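Long-range contacts in xyloglucan-specific endo-beta-1,4-glucanase BoGH9A (Bacteroides ovatus, PDB 6DHT), which cleaves the beta-1,4-glucan backbone of xyloglucans internally, releasing xyloglucan oligosaccharides, as a family 9 glycoside hydrolase of a gut bacterium: residues 21-26 with 473-478; 143-148 with 258-263; 237-242 with 326-331; 425-430 with 468-473. One frame throughout, in Å; residues are numbered along the deposited sequence.

Contact 1: 21-26 with 473-478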
loop_
_atom_site.group_PDB
_atom_site.type_symbol
_atom_site.label_atom_id
_atom_site.label_comp_id
_atom_site.label_asym_id
_atom_site.label_seq_id
_atom_site.Cartn_x
_atom_site.Cartn_y
_atom_site.Cartn_z
ATOM N N ASN A 21 16.350 -10.889 5.457
ATOM C CA ASN A 21 15.254 -10.191 6.103
ATOM C C ASN A 21 15.751 -9.652 7.440
ATOM O O ASN A 21 16.039 -10.402 8.369
ATOM C CB ASN A 21 14.113 -11.176 6.296
ATOM C CG ASN A 21 12.893 -10.540 6.935
ATOM O OD1 ASN A 21 13.009 -9.691 7.822
ATOM N ND2 ASN A 21 11.709 -10.986 6.518
ATOM N N GLN A 22 15.856 -8.332 7.515
ATOM C CA GLN A 22 16.469 -7.683 8.681
ATOM C C GLN A 22 15.556 -7.601 9.884
ATOM O O GLN A 22 15.968 -7.128 10.940
ATOM C CB GLN A 22 16.949 -6.289 8.305
ATOM C CG GLN A 22 18.091 -6.293 7.277
ATOM C CD GLN A 22 18.446 -4.921 6.763
ATOM O OE1 GLN A 22 18.106 -3.906 7.373
ATOM N NE2 GLN A 22 19.094 -4.869 5.592
ATOM N N LEU A 23 14.299 -8.048 9.743
ATOM C CA LEU A 23 13.421 -8.140 10.898
ATOM C C LEU A 23 13.543 -9.529 11.523
ATOM O O LEU A 23 13.542 -9.667 12.749
ATOM C CB LEU A 23 11.983 -7.858 10.497
ATOM C CG LEU A 23 11.716 -6.515 9.834
ATOM C CD1 LEU A 23 10.204 -6.207 9.921
ATOM C CD2 LEU A 23 12.522 -5.354 10.384
ATOM N N GLY A 24 13.685 -10.552 10.682
ATOM C CA GLY A 24 13.862 -11.916 11.153
ATOM C C GLY A 24 12.872 -12.865 10.501
ATOM O O GLY A 24 12.299 -12.556 9.451
ATOM N N TYR A 25 12.675 -14.017 11.132
ATOM C CA TYR A 25 11.926 -15.118 10.541
ATOM C C TYR A 25 10.957 -15.748 11.504
ATOM O O TYR A 25 11.234 -15.856 12.696
ATOM C CB TYR A 25 12.877 -16.227 10.084
ATOM C CG TYR A 25 13.933 -15.737 9.161
ATOM C CD1 TYR A 25 13.711 -15.619 7.787
ATOM C CD2 TYR A 25 15.184 -15.397 9.649
ATOM C CE1 TYR A 25 14.686 -15.139 6.937
ATOM C CE2 TYR A 25 16.165 -14.932 8.810
ATOM C CZ TYR A 25 15.913 -14.811 7.456
ATOM O OH TYR A 25 16.884 -14.341 6.603
ATOM N N TYR A 26 9.800 -16.163 10.993
ATOM C CA TYR A 26 8.891 -16.964 11.808
ATOM C C TYR A 26 9.485 -18.360 12.009
ATOM O O TYR A 26 10.212 -18.841 11.130
ATOM C CB TYR A 26 7.500 -17.098 11.161
ATOM C CG TYR A 26 6.734 -15.785 11.095
ATOM C CD1 TYR A 26 5.954 -15.354 12.154
ATOM C CD2 TYR A 26 6.859 -14.959 9.990
ATOM C CE1 TYR A 26 5.277 -14.131 12.101
ATOM C CE2 TYR A 26 6.188 -13.740 9.926
ATOM C CZ TYR A 26 5.431 -13.330 10.986
ATOM O OH TYR A 26 4.808 -12.113 10.897
ATOM N N TYR A 473 12.507 -9.728 0.408
ATOM C CA TYR A 473 13.200 -8.841 -0.524
ATOM C C TYR A 473 13.149 -7.397 -0.041
ATOM O O TYR A 473 14.192 -6.721 0.025
ATOM C CB TYR A 473 12.636 -8.941 -1.962
ATOM C CG TYR A 473 13.436 -8.164 -2.978
ATOM C CD1 TYR A 473 13.284 -6.802 -3.111
ATOM C CD2 TYR A 473 14.369 -8.797 -3.772
ATOM C CE1 TYR A 473 14.031 -6.068 -4.010
ATOM C CE2 TYR A 473 15.112 -8.077 -4.681
ATOM C CZ TYR A 473 14.932 -6.723 -4.800
ATOM O OH TYR A 473 15.706 -5.996 -5.697
ATOM N N ILE A 474 11.982 -6.850 0.270
ATOM C CA ILE A 474 11.983 -5.456 0.674
ATOM C C ILE A 474 12.593 -5.227 2.040
ATOM O O ILE A 474 12.975 -4.084 2.325
ATOM C CB ILE A 474 10.621 -4.770 0.616
ATOM C CG1 ILE A 474 9.732 -5.312 1.698
ATOM C CG2 ILE A 474 9.979 -4.845 -0.812
ATOM C CD1 ILE A 474 8.660 -4.335 2.062
ATOM N N LEU A 475 12.678 -6.263 2.874
ATOM C CA LEU A 475 13.232 -6.129 4.215
ATOM C C LEU A 475 14.751 -6.363 4.294
ATOM O O LEU A 475 15.311 -6.402 5.387
ATOM C CB LEU A 475 12.455 -7.006 5.206
ATOM C CG LEU A 475 10.972 -6.658 5.329
ATOM C CD1 LEU A 475 10.331 -7.687 6.231
ATOM C CD2 LEU A 475 10.770 -5.247 5.841
ATOM N N GLY A 476 15.387 -6.516 3.140
ATOM C CA GLY A 476 16.848 -6.516 3.092
ATOM C C GLY A 476 17.480 -7.521 2.156
ATOM O O GLY A 476 18.695 -7.422 1.867
ATOM N N ARG A 477 16.746 -8.525 1.718
ATOM C CA ARG A 477 17.339 -9.560 0.883
ATOM C C ARG A 477 17.318 -9.123 -0.572
ATOM O O ARG A 477 16.512 -9.615 -1.368
ATOM C CB ARG A 477 16.659 -10.913 1.081
ATOM C CG ARG A 477 17.469 -12.016 0.437
ATOM C CD ARG A 477 16.948 -13.356 0.786
ATOM N NE ARG A 477 15.717 -13.628 0.060
ATOM C CZ ARG A 477 14.752 -14.422 0.494
ATOM N NH1 ARG A 477 14.855 -14.974 1.685
ATOM N NH2 ARG A 477 13.660 -14.610 -0.236
ATOM N N ASN A 478 18.215 -8.199 -0.923
ATOM C CA ASN A 478 18.163 -7.536 -2.211
ATOM C C ASN A 478 19.550 -6.988 -2.611
ATOM O O ASN A 478 20.534 -7.153 -1.867
ATOM C CB ASN A 478 17.095 -6.425 -2.160
ATOM C CG ASN A 478 17.436 -5.352 -1.141
ATOM O OD1 ASN A 478 18.544 -4.801 -1.166
ATOM N ND2 ASN A 478 16.523 -5.071 -0.222
HETATM O O HOH W 1 20.151 -7.284 4.194
#

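Contact 2: 143-148 with 258-263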
loop_
_atom_site.group_PDB
_atom_site.type_symbol
_atom_site.label_atom_id
_atom_site.label_comp_id
_atom_site.label_asym_id
_atom_site.label_seq_id
_atom_site.Cartn_x
_atom_site.Cartn_y
_atom_site.Cartn_z
ATOM N N VAL A 143 -11.397 26.607 1.351
ATOM C CA VAL A 143 -10.964 26.043 0.080
ATOM C C VAL A 143 -11.837 26.565 -1.059
ATOM O O VAL A 143 -13.053 26.617 -0.932
ATOM C CB VAL A 143 -11.006 24.479 0.153
ATOM C CG1 VAL A 143 -10.620 23.837 -1.174
ATOM C CG2 VAL A 143 -10.079 23.990 1.245
ATOM N N LEU A 144 -11.198 26.926 -2.164
ATOM C CA LEU A 144 -11.877 27.562 -3.293
ATOM C C LEU A 144 -12.319 26.576 -4.355
ATOM O O LEU A 144 -11.573 25.672 -4.734
ATOM C CB LEU A 144 -10.930 28.557 -3.963
ATOM C CG LEU A 144 -11.045 30.030 -3.570
ATOM C CD1 LEU A 144 -11.224 30.222 -2.075
ATOM C CD2 LEU A 144 -9.806 30.762 -4.062
ATOM N N ILE A 145 -13.535 26.759 -4.853
ATOM C CA ILE A 145 -13.936 26.094 -6.079
ATOM C C ILE A 145 -13.122 26.695 -7.216
ATOM O O ILE A 145 -13.317 27.854 -7.590
ATOM C CB ILE A 145 -15.447 26.278 -6.371
ATOM C CG1 ILE A 145 -16.307 25.680 -5.250
ATOM C CG2 ILE A 145 -15.811 25.676 -7.719
ATOM C CD1 ILE A 145 -16.257 24.144 -5.119
ATOM N N HIS A 146 -12.183 25.924 -7.741
ATOM C CA HIS A 146 -11.438 26.275 -8.937
ATOM C C HIS A 146 -12.409 26.448 -10.107
ATOM O O HIS A 146 -13.484 25.861 -10.099
ATOM C CB HIS A 146 -10.454 25.156 -9.232
ATOM C CG HIS A 146 -9.415 25.491 -10.251
ATOM N ND1 HIS A 146 -9.490 25.056 -11.556
ATOM C CD2 HIS A 146 -8.257 26.183 -10.153
ATOM C CE1 HIS A 146 -8.425 25.465 -12.217
ATOM N NE2 HIS A 146 -7.654 26.146 -11.385
ATOM N N PRO A 147 -12.051 27.281 -11.101
ATOM C CA PRO A 147 -12.955 27.399 -12.248
ATOM C C PRO A 147 -13.282 26.057 -12.915
ATOM O O PRO A 147 -14.396 25.890 -13.404
ATOM C CB PRO A 147 -12.175 28.310 -13.198
ATOM C CG PRO A 147 -11.398 29.191 -12.290
ATOM C CD PRO A 147 -10.991 28.306 -11.133
ATOM N N SER A 148 -12.342 25.114 -12.909
ATOM C CA SER A 148 -12.582 23.804 -13.517
ATOM C C SER A 148 -13.646 22.995 -12.762
ATOM O O SER A 148 -14.204 22.037 -13.304
ATOM C CB SER A 148 -11.295 22.997 -13.558
ATOM O OG SER A 148 -10.811 22.789 -12.243
ATOM N N ARG A 258 -5.650 26.862 -1.351
ATOM C CA ARG A 258 -6.124 25.491 -1.600
ATOM C C ARG A 258 -7.391 25.492 -2.452
ATOM O O ARG A 258 -8.313 26.281 -2.208
ATOM C CB ARG A 258 -6.384 24.776 -0.263
ATOM C CG ARG A 258 -5.152 24.659 0.630
ATOM C CD ARG A 258 -4.262 23.501 0.234
ATOM N NE ARG A 258 -4.568 22.291 0.998
ATOM C CZ ARG A 258 -3.774 21.218 1.027
ATOM N NH1 ARG A 258 -2.665 21.157 0.313
ATOM N NH2 ARG A 258 -4.126 20.175 1.763
ATOM N N TYR A 259 -7.423 24.607 -3.446
ATOM C CA TYR A 259 -8.539 24.496 -4.385
ATOM C C TYR A 259 -9.056 23.071 -4.481
ATOM O O TYR A 259 -8.285 22.138 -4.289
ATOM C CB TYR A 259 -8.112 24.882 -5.802
ATOM C CG TYR A 259 -7.672 26.318 -5.984
ATOM C CD1 TYR A 259 -6.368 26.691 -5.746
ATOM C CD2 TYR A 259 -8.564 27.280 -6.430
ATOM C CE1 TYR A 259 -5.952 27.997 -5.918
ATOM C CE2 TYR A 259 -8.156 28.597 -6.613
ATOM C CZ TYR A 259 -6.851 28.944 -6.349
ATOM O OH TYR A 259 -6.422 30.243 -6.521
ATOM N N VAL A 260 -10.337 22.913 -4.785
ATOM C CA VAL A 260 -10.841 21.654 -5.344
ATOM C C VAL A 260 -11.007 21.859 -6.841
ATOM O O VAL A 260 -11.431 22.933 -7.299
ATOM C CB VAL A 260 -12.151 21.128 -4.684
ATOM C CG1 VAL A 260 -11.931 20.820 -3.198
ATOM C CG2 VAL A 260 -13.295 22.101 -4.867
ATOM N N VAL A 261 -10.612 20.860 -7.609
ATOM C CA VAL A 261 -10.623 20.946 -9.055
ATOM C C VAL A 261 -11.632 19.991 -9.705
ATOM O O VAL A 261 -12.383 19.275 -9.015
ATOM C CB VAL A 261 -9.222 20.720 -9.600
ATOM C CG1 VAL A 261 -8.267 21.754 -9.016
ATOM C CG2 VAL A 261 -8.737 19.311 -9.254
ATOM N N GLN A 262 -11.622 20.024 -11.039
ATOM C CA GLN A 262 -12.526 19.293 -11.923
ATOM C C GLN A 262 -12.978 17.926 -11.409
ATOM O O GLN A 262 -12.155 17.095 -11.031
ATOM C CB GLN A 262 -11.831 19.087 -13.270
ATOM C CG GLN A 262 -12.694 18.465 -14.363
ATOM C CD GLN A 262 -11.892 17.606 -15.341
ATOM O OE1 GLN A 262 -11.016 18.100 -16.054
ATOM N NE2 GLN A 262 -12.181 16.298 -15.363
ATOM N N LYS A 263 -14.282 17.699 -11.435
ATOM C CA LYS A 263 -14.844 16.373 -11.188
ATOM C C LYS A 263 -14.346 15.381 -12.236
ATOM O O LYS A 263 -14.227 15.721 -13.408
ATOM C CB LYS A 263 -16.371 16.453 -11.237
ATOM C CG LYS A 263 -16.994 17.278 -10.137
ATOM C CD LYS A 263 -18.459 17.569 -10.470
ATOM C CE LYS A 263 -19.142 18.349 -9.372
ATOM N NZ LYS A 263 -20.304 19.137 -9.905
HETATM O O HOH W 2 -15.974 19.811 -12.485
#

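Contact 3: 237-242 with 326-331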
loop_
_atom_site.group_PDB
_atom_site.type_symbol
_atom_site.label_atom_id
_atom_site.label_comp_id
_atom_site.label_asym_id
_atom_site.label_seq_id
_atom_site.Cartn_x
_atom_site.Cartn_y
_atom_site.Cartn_z
ATOM N N TYR A 237 -14.915 15.915 -6.857
ATOM C CA TYR A 237 -13.754 16.676 -7.310
ATOM C C TYR A 237 -12.545 15.759 -7.274
ATOM O O TYR A 237 -12.408 14.961 -6.346
ATOM C CB TYR A 237 -13.544 17.902 -6.404
ATOM C CG TYR A 237 -14.791 18.760 -6.267
ATOM C CD1 TYR A 237 -15.317 19.429 -7.365
ATOM C CD2 TYR A 237 -15.413 18.914 -5.055
ATOM C CE1 TYR A 237 -16.452 20.208 -7.242
ATOM C CE2 TYR A 237 -16.546 19.681 -4.920
ATOM C CZ TYR A 237 -17.058 20.321 -6.019
ATOM O OH TYR A 237 -18.189 21.080 -5.853
ATOM N N HIS A 238 -11.686 15.850 -8.282
ATOM C CA HIS A 238 -10.557 14.926 -8.435
ATOM C C HIS A 238 -9.583 15.015 -7.269
ATOM O O HIS A 238 -9.116 13.986 -6.763
ATOM C CB HIS A 238 -9.853 15.207 -9.760
ATOM C CG HIS A 238 -8.883 14.153 -10.202
ATOM N ND1 HIS A 238 -9.265 12.901 -10.647
ATOM C CD2 HIS A 238 -7.538 14.185 -10.309
ATOM C CE1 HIS A 238 -8.201 12.217 -11.009
ATOM N NE2 HIS A 238 -7.134 12.969 -10.808
ATOM N N LYS A 239 -9.238 16.229 -6.852
ATOM C CA LYS A 239 -8.277 16.413 -5.770
ATOM C C LYS A 239 -8.458 17.781 -5.107
ATOM O O LYS A 239 -9.159 18.670 -5.642
ATOM C CB LYS A 239 -6.856 16.250 -6.288
ATOM C CG LYS A 239 -6.505 17.233 -7.418
ATOM C CD LYS A 239 -5.061 17.078 -7.857
ATOM C CE LYS A 239 -4.756 17.895 -9.114
ATOM N NZ LYS A 239 -3.333 17.840 -9.509
ATOM N N LEU A 240 -7.846 17.929 -3.936
ATOM C CA LEU A 240 -7.767 19.183 -3.211
ATOM C C LEU A 240 -6.297 19.536 -3.189
ATOM O O LEU A 240 -5.469 18.761 -2.711
ATOM C CB LEU A 240 -8.361 19.036 -1.818
ATOM C CG LEU A 240 -8.541 20.307 -0.976
ATOM C CD1 LEU A 240 -9.492 20.053 0.166
ATOM C CD2 LEU A 240 -7.206 20.776 -0.423
ATOM N N THR A 241 -5.946 20.691 -3.758
ATOM C CA THR A 241 -4.556 20.969 -4.078
ATOM C C THR A 241 -4.238 22.463 -4.073
ATOM O O THR A 241 -5.127 23.314 -4.192
ATOM C CB THR A 241 -4.212 20.382 -5.483
ATOM O OG1 THR A 241 -2.827 20.514 -5.780
ATOM C CG2 THR A 241 -5.076 21.039 -6.585
ATOM N N THR A 242 -2.959 22.757 -3.915
ATOM C CA THR A 242 -2.434 24.088 -4.221
ATOM C C THR A 242 -2.124 24.091 -5.704
ATOM O O THR A 242 -2.058 23.050 -6.340
ATOM C CB THR A 242 -1.168 24.339 -3.416
ATOM O OG1 THR A 242 -0.290 23.225 -3.552
ATOM C CG2 THR A 242 -1.484 24.547 -1.959
ATOM N N PRO A 326 -6.056 29.436 -11.762
ATOM C CA PRO A 326 -4.625 29.227 -11.973
ATOM C C PRO A 326 -4.322 27.822 -12.460
ATOM O O PRO A 326 -5.102 26.893 -12.204
ATOM C CB PRO A 326 -4.030 29.443 -10.576
ATOM C CG PRO A 326 -5.124 29.098 -9.654
ATOM C CD PRO A 326 -6.387 29.546 -10.333
ATOM N N ALA A 327 -3.214 27.669 -13.164
ATOM C CA ALA A 327 -2.801 26.366 -13.641
ATOM C C ALA A 327 -2.500 25.491 -12.427
ATOM O O ALA A 327 -2.023 25.980 -11.405
ATOM C CB ALA A 327 -1.586 26.490 -14.519
ATOM N N ILE A 328 -2.809 24.204 -12.548
ATOM C CA ILE A 328 -2.564 23.225 -11.491
ATOM C C ILE A 328 -1.428 22.322 -11.934
ATOM O O ILE A 328 -1.468 21.793 -13.040
ATOM C CB ILE A 328 -3.821 22.371 -11.267
ATOM C CG1 ILE A 328 -5.044 23.253 -10.997
ATOM C CG2 ILE A 328 -3.583 21.361 -10.135
ATOM C CD1 ILE A 328 -4.968 24.077 -9.737
ATOM N N ALA A 329 -0.401 22.134 -11.095
ATOM C CA ALA A 329 0.779 21.367 -11.490
ATOM C C ALA A 329 1.180 20.254 -10.520
ATOM O O ALA A 329 2.292 19.742 -10.579
ATOM C CB ALA A 329 1.962 22.315 -11.678
ATOM N N THR A 330 0.243 19.889 -9.654
ATOM C CA THR A 330 0.475 18.838 -8.661
ATOM C C THR A 330 0.050 17.495 -9.260
ATOM O O THR A 330 -0.242 17.423 -10.434
ATOM C CB THR A 330 -0.307 19.137 -7.404
ATOM O OG1 THR A 330 -1.682 19.229 -7.742
ATOM C CG2 THR A 330 0.149 20.460 -6.792
ATOM N N GLY A 331 0.001 16.420 -8.459
ATOM C CA GLY A 331 -0.141 15.081 -9.019
ATOM C C GLY A 331 -1.370 14.896 -9.899
ATOM O O GLY A 331 -2.469 15.260 -9.511
#

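Contact 4: 425-430 with 468-473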
loop_
_atom_site.group_PDB
_atom_site.type_symbol
_atom_site.label_atom_id
_atom_site.label_comp_id
_atom_site.label_asym_id
_atom_site.label_seq_id
_atom_site.Cartn_x
_atom_site.Cartn_y
_atom_site.Cartn_z
ATOM N N HIS A 425 16.170 -15.403 -4.564
ATOM C CA HIS A 425 15.222 -16.407 -4.099
ATOM C C HIS A 425 13.806 -15.820 -3.871
ATOM O O HIS A 425 13.212 -16.011 -2.814
ATOM C CB HIS A 425 15.732 -17.104 -2.831
ATOM C CG HIS A 425 15.274 -18.521 -2.698
ATOM N ND1 HIS A 425 15.837 -19.554 -3.419
ATOM C CD2 HIS A 425 14.297 -19.081 -1.945
ATOM C CE1 HIS A 425 15.232 -20.687 -3.113
ATOM N NE2 HIS A 425 14.296 -20.430 -2.216
ATOM N N ALA A 426 13.309 -15.080 -4.846
ATOM C CA ALA A 426 11.951 -14.499 -4.768
ATOM C C ALA A 426 11.384 -14.313 -6.149
ATOM O O ALA A 426 12.103 -14.121 -7.108
ATOM C CB ALA A 426 11.944 -13.149 -4.042
ATOM N N PRO A 427 10.041 -14.317 -6.260
ATOM C CA PRO A 427 9.476 -14.062 -7.582
ATOM C C PRO A 427 9.827 -12.688 -8.135
ATOM O O PRO A 427 10.016 -12.515 -9.338
ATOM C CB PRO A 427 7.967 -14.158 -7.344
ATOM C CG PRO A 427 7.779 -14.854 -6.094
ATOM C CD PRO A 427 9.030 -14.757 -5.282
ATOM N N TYR A 428 9.890 -11.706 -7.243
ATOM C CA TYR A 428 10.224 -10.344 -7.609
ATOM C C TYR A 428 11.739 -10.104 -7.584
ATOM O O TYR A 428 12.420 -10.530 -6.659
ATOM C CB TYR A 428 9.548 -9.370 -6.633
ATOM C CG TYR A 428 9.958 -7.941 -6.906
ATOM C CD1 TYR A 428 9.327 -7.179 -7.882
ATOM C CD2 TYR A 428 11.027 -7.353 -6.240
ATOM C CE1 TYR A 428 9.712 -5.886 -8.155
ATOM C CE2 TYR A 428 11.419 -6.060 -6.512
ATOM C CZ TYR A 428 10.776 -5.330 -7.485
ATOM O OH TYR A 428 11.147 -4.026 -7.765
ATOM N N GLY A 429 12.247 -9.425 -8.609
ATOM C CA GLY A 429 13.571 -8.822 -8.548
ATOM C C GLY A 429 14.589 -9.359 -9.522
ATOM O O GLY A 429 15.741 -8.976 -9.423
ATOM N N ASN A 430 14.177 -10.221 -10.447
ATOM C CA ASN A 430 15.121 -10.802 -11.406
ATOM C C ASN A 430 14.810 -10.482 -12.864
ATOM O O ASN A 430 15.346 -11.125 -13.780
ATOM C CB ASN A 430 15.233 -12.309 -11.224
ATOM C CG ASN A 430 16.575 -12.855 -11.700
ATOM O OD1 ASN A 430 17.619 -12.223 -11.528
ATOM N ND2 ASN A 430 16.540 -14.020 -12.313
ATOM N N TYR A 468 5.934 -14.586 1.187
ATOM C CA TYR A 468 6.965 -14.284 2.197
ATOM C C TYR A 468 8.312 -13.967 1.547
ATOM O O TYR A 468 9.037 -13.117 2.033
ATOM C CB TYR A 468 7.130 -15.410 3.229
ATOM C CG TYR A 468 6.023 -15.528 4.255
ATOM C CD1 TYR A 468 5.984 -14.696 5.381
ATOM C CD2 TYR A 468 5.083 -16.536 4.170
ATOM C CE1 TYR A 468 4.987 -14.832 6.351
ATOM C CE2 TYR A 468 4.072 -16.658 5.127
ATOM C CZ TYR A 468 4.048 -15.824 6.220
ATOM O OH TYR A 468 3.037 -15.986 7.155
ATOM N N ARG A 469 8.623 -14.625 0.434
ATOM C CA ARG A 469 9.890 -14.337 -0.256
ATOM C C ARG A 469 9.951 -12.885 -0.722
ATOM O O ARG A 469 10.988 -12.220 -0.609
ATOM C CB ARG A 469 10.111 -15.277 -1.443
ATOM C CG ARG A 469 10.363 -16.711 -1.047
ATOM C CD ARG A 469 10.404 -17.654 -2.247
ATOM N NE ARG A 469 10.649 -19.036 -1.851
ATOM C CZ ARG A 469 10.403 -20.089 -2.629
ATOM N NH1 ARG A 469 9.909 -19.930 -3.851
ATOM N NH2 ARG A 469 10.658 -21.304 -2.193
ATOM N N ASN A 470 8.850 -12.375 -1.265
ATOM C CA ASN A 470 8.812 -10.995 -1.718
ATOM C C ASN A 470 8.916 -10.027 -0.548
ATOM O O ASN A 470 9.542 -8.965 -0.672
ATOM C CB ASN A 470 7.532 -10.695 -2.520
ATOM C CG ASN A 470 7.665 -11.034 -3.981
ATOM O OD1 ASN A 470 8.602 -11.706 -4.385
ATOM N ND2 ASN A 470 6.694 -10.608 -4.783
ATOM N N MET A 471 8.303 -10.372 0.582
ATOM C CA MET A 471 8.507 -9.570 1.788
ATOM C C MET A 471 9.988 -9.557 2.233
ATOM O O MET A 471 10.513 -8.499 2.590
ATOM C CB MET A 471 7.564 -9.998 2.934
ATOM C CG MET A 471 7.714 -9.148 4.180
ATOM S SD MET A 471 7.349 -7.369 3.898
ATOM C CE MET A 471 5.601 -7.515 3.955
ATOM N N ASP A 472 10.645 -10.711 2.212
ATOM C CA ASP A 472 12.057 -10.766 2.564
ATOM C C ASP A 472 12.861 -9.807 1.685
ATOM O O ASP A 472 13.822 -9.176 2.160
ATOM C CB ASP A 472 12.591 -12.175 2.361
ATOM C CG ASP A 472 12.260 -13.127 3.505
ATOM O OD1 ASP A 472 11.437 -12.844 4.399
ATOM O OD2 ASP A 472 12.861 -14.225 3.525
ATOM N N TYR A 473 12.507 -9.728 0.408
ATOM C CA TYR A 473 13.200 -8.841 -0.524
ATOM C C TYR A 473 13.149 -7.397 -0.041
ATOM O O TYR A 473 14.192 -6.721 0.025
ATOM C CB TYR A 473 12.636 -8.941 -1.962
ATOM C CG TYR A 473 13.436 -8.164 -2.978
ATOM C CD1 TYR A 473 13.284 -6.802 -3.111
ATOM C CD2 TYR A 473 14.369 -8.797 -3.772
ATOM C CE1 TYR A 473 14.031 -6.068 -4.010
ATOM C CE2 TYR A 473 15.112 -8.077 -4.681
ATOM C CZ TYR A 473 14.932 -6.723 -4.800
ATOM O OH TYR A 473 15.706 -5.996 -5.697
HETATM O O HOH W 3 16.999 -7.594 -7.413
#

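Contact 1: 21-26 with 473-478
Gln22 N donates to Leu475 O over 2.9 Å, tying a loop of the N-terminal Ig-like domain to the residue where helix 461-474 gives way to a turn. The Gln22 side chain then runs past the same carbonyl. CB stands 3.3 Å from Leu475 O, CG passes it almost as closely, CD lies 3.7 Å from it, and the chain runs on extended until NE2 lies 3.7 Å from Gly476 CA. At the tip, OE1 accepts from Thr490 N and Lys491 N, while NE2 reaches Gly481 O and a water that also binds Gly476 O. Gly476 has backbone angles that call for glycine, and a CB there would run into Gln22 NE2. Asn21 lies alongside Leu475, Asn21 ND2 3.6 Å from Leu475 CD1, with the amide carried there by CG anti to the backbone N (chi1 -179°). ND2 donates to Asp472 OD1. Asn21 OD1 takes two N-H groups, Leu23 N in the carbonyl plane at 2.8 Å and Gly24 N from above that plane, an Asx turn widened into an Asx motif. Replacing Asn21 with an alanine would probably leave both N-H groups without this acceptor and deprive Asp472 of the ND2 donor. Leu23 CD1 meets Leu475 CD1 crosswise at 4.0 Å. The junction therefore joins a backbone bond and multiply bonded amides to a small leucine cluster, Leu23 and Leu475 both resting on Leu107 of helix 105-117.

Contact 2: 143-148 with 258-263
Tyr259, Val260 and Val143 bury the most surface where strands 143-145 and 259-260 run parallel in a mixed sheet of the family 9 domain, with strand 239-241 on the other side of 259-260. The Tyr259 ring lies beside Leu144, Tyr259 CD2 3.6 Å from Leu144 CB and CE2 near Leu144 CD2. Farther along, the edge of the His146 ring turns to the Tyr259 face in an offset T-shaped pair, planes 87° apart. An alanine here instead of Tyr259 would probably open a gap beside Leu144 CB and CD2 and leave the His146 edge without its aromatic face. Val260 divides its methyls: CG1 meets Val143 CG1 at 3.9 Å, and CG2 meets Ile145 CD1 at 3.6 Å. Backbone bonds alternate: Leu144 N to Arg258 O, Val260 N to Leu144 O, and His146 N to Val260 O. Beyond the strands, Ser148 OG accepts from Gln262 N and shares a hydrogen bond with His146 ND1. Val143, Ile145 and Val260 thus make one face aliphatic, while Tyr259 and His146 give the other an aromatic, partly polar character.

Contact 3: 237-242 with 326-331
Lys239 NZ stands above the plane of the Gly331 carbonyl, 54° out of it and 2.7 Å from the oxygen, whereas Thr241 OG1 lies in the plane of the Thr242 carbonyl and donates to a lone pair of its O. Between these ends runs a short chain of hydrogen bonds. Lys239 NZ donates to Thr330 OG1 at 2.8 Å, Thr330 OG1 donates to Thr241 OG1 at 2.6 Å, and Thr241 OG1 in turn donates to Thr242 O. Thr241 OG1, anti to its backbone N (chi1 -174°), is placed between Thr330 OG1 and Thr242 O. The extended lysine chain brings NZ to a third acceptor, Gln317 OE1, so the buried ammonium is gripped by three oxygens. Ile328 CG2 packs 3.6 Å from Lys239 NZ and 3.9 Å from Thr241 CG2, an apolar contact beside the ammonium. The chain of hydrogen bonds thus pins the loop 326-331 onto strand 239-241 close to the predicted active site of this family 9 domain, the Thr330 side chain being about 5 Å from that of Asp171, the predicted nucleophile.

Contact 4: 425-430 with 468-473
This is a loop-on-helix contact: the loop 425-430, between helices 395-416 and 439-458, lies against the final turns of helix 461-474 in the catalytic domain. At one end of the contact is a T-shaped aromatic pair, with the edge of Tyr428 directed at the face of Tyr473, centroids 5.1 Å apart and planes at 85°. Tyr428 CD2 sits over the middle of the Tyr473 ring, and Tyr428 CE2 comes to 3.6 Å from Tyr473 CE1. Both rings swing out with CG anti to the backbone N (chi1 175° in Tyr428), which lets them meet almost at a right angle. A water in the plane of the Tyr473 ring joins its OH to Gly429 O, and at Gly429 a CB would strike Tyr473 CE2. One turn earlier, Asn470 OD1 accepts from Tyr428 N at 3.1 Å and is also brushed by Pro427 CD at 3.2 Å; its ND2 turns to Gln447. Arg469 runs extended past His425 O, with Arg469 CD 3.3 Å from it, and His425 CD2 lies over one face of its guanidinium. The arginine's charge is answered by Glu30 and Glu420, while Ala426 CB fills in against Arg469 CB at 3.8 Å. Helix 439-458 flanks the loop through Cys439, Cys444 and Gln447, which touch Tyr428, and helix 551-567 packs on Met471, a residue that does not touch the loop.

The four contacts form two clusters on opposite sides of the chain's centre. Contacts 1 and 4 have centres 10 Å apart, share Tyr473 and helix 461-474, and are joined by Asp472, which bridges Arg477 and Asn21. Contacts 2 and 3 have centres 8 Å apart, on neighbouring strands of one mixed sheet, hydrogen-bonded through Tyr259 N to Thr241 O and His146 NE2 to Pro326 O. Contacts 1 and 2 have centres 44 Å apart. In sequence, contact 1 encloses all the others, contacts 2 and 3 cross, and contact 4 follows both. Contact 1 joins the Ig-like domain to the catalytic domain, and contact 4 braces the same helix within the latter; the other cluster lies close to the predicted nucleophile Asp171, which Thr330 and Arg258 approach.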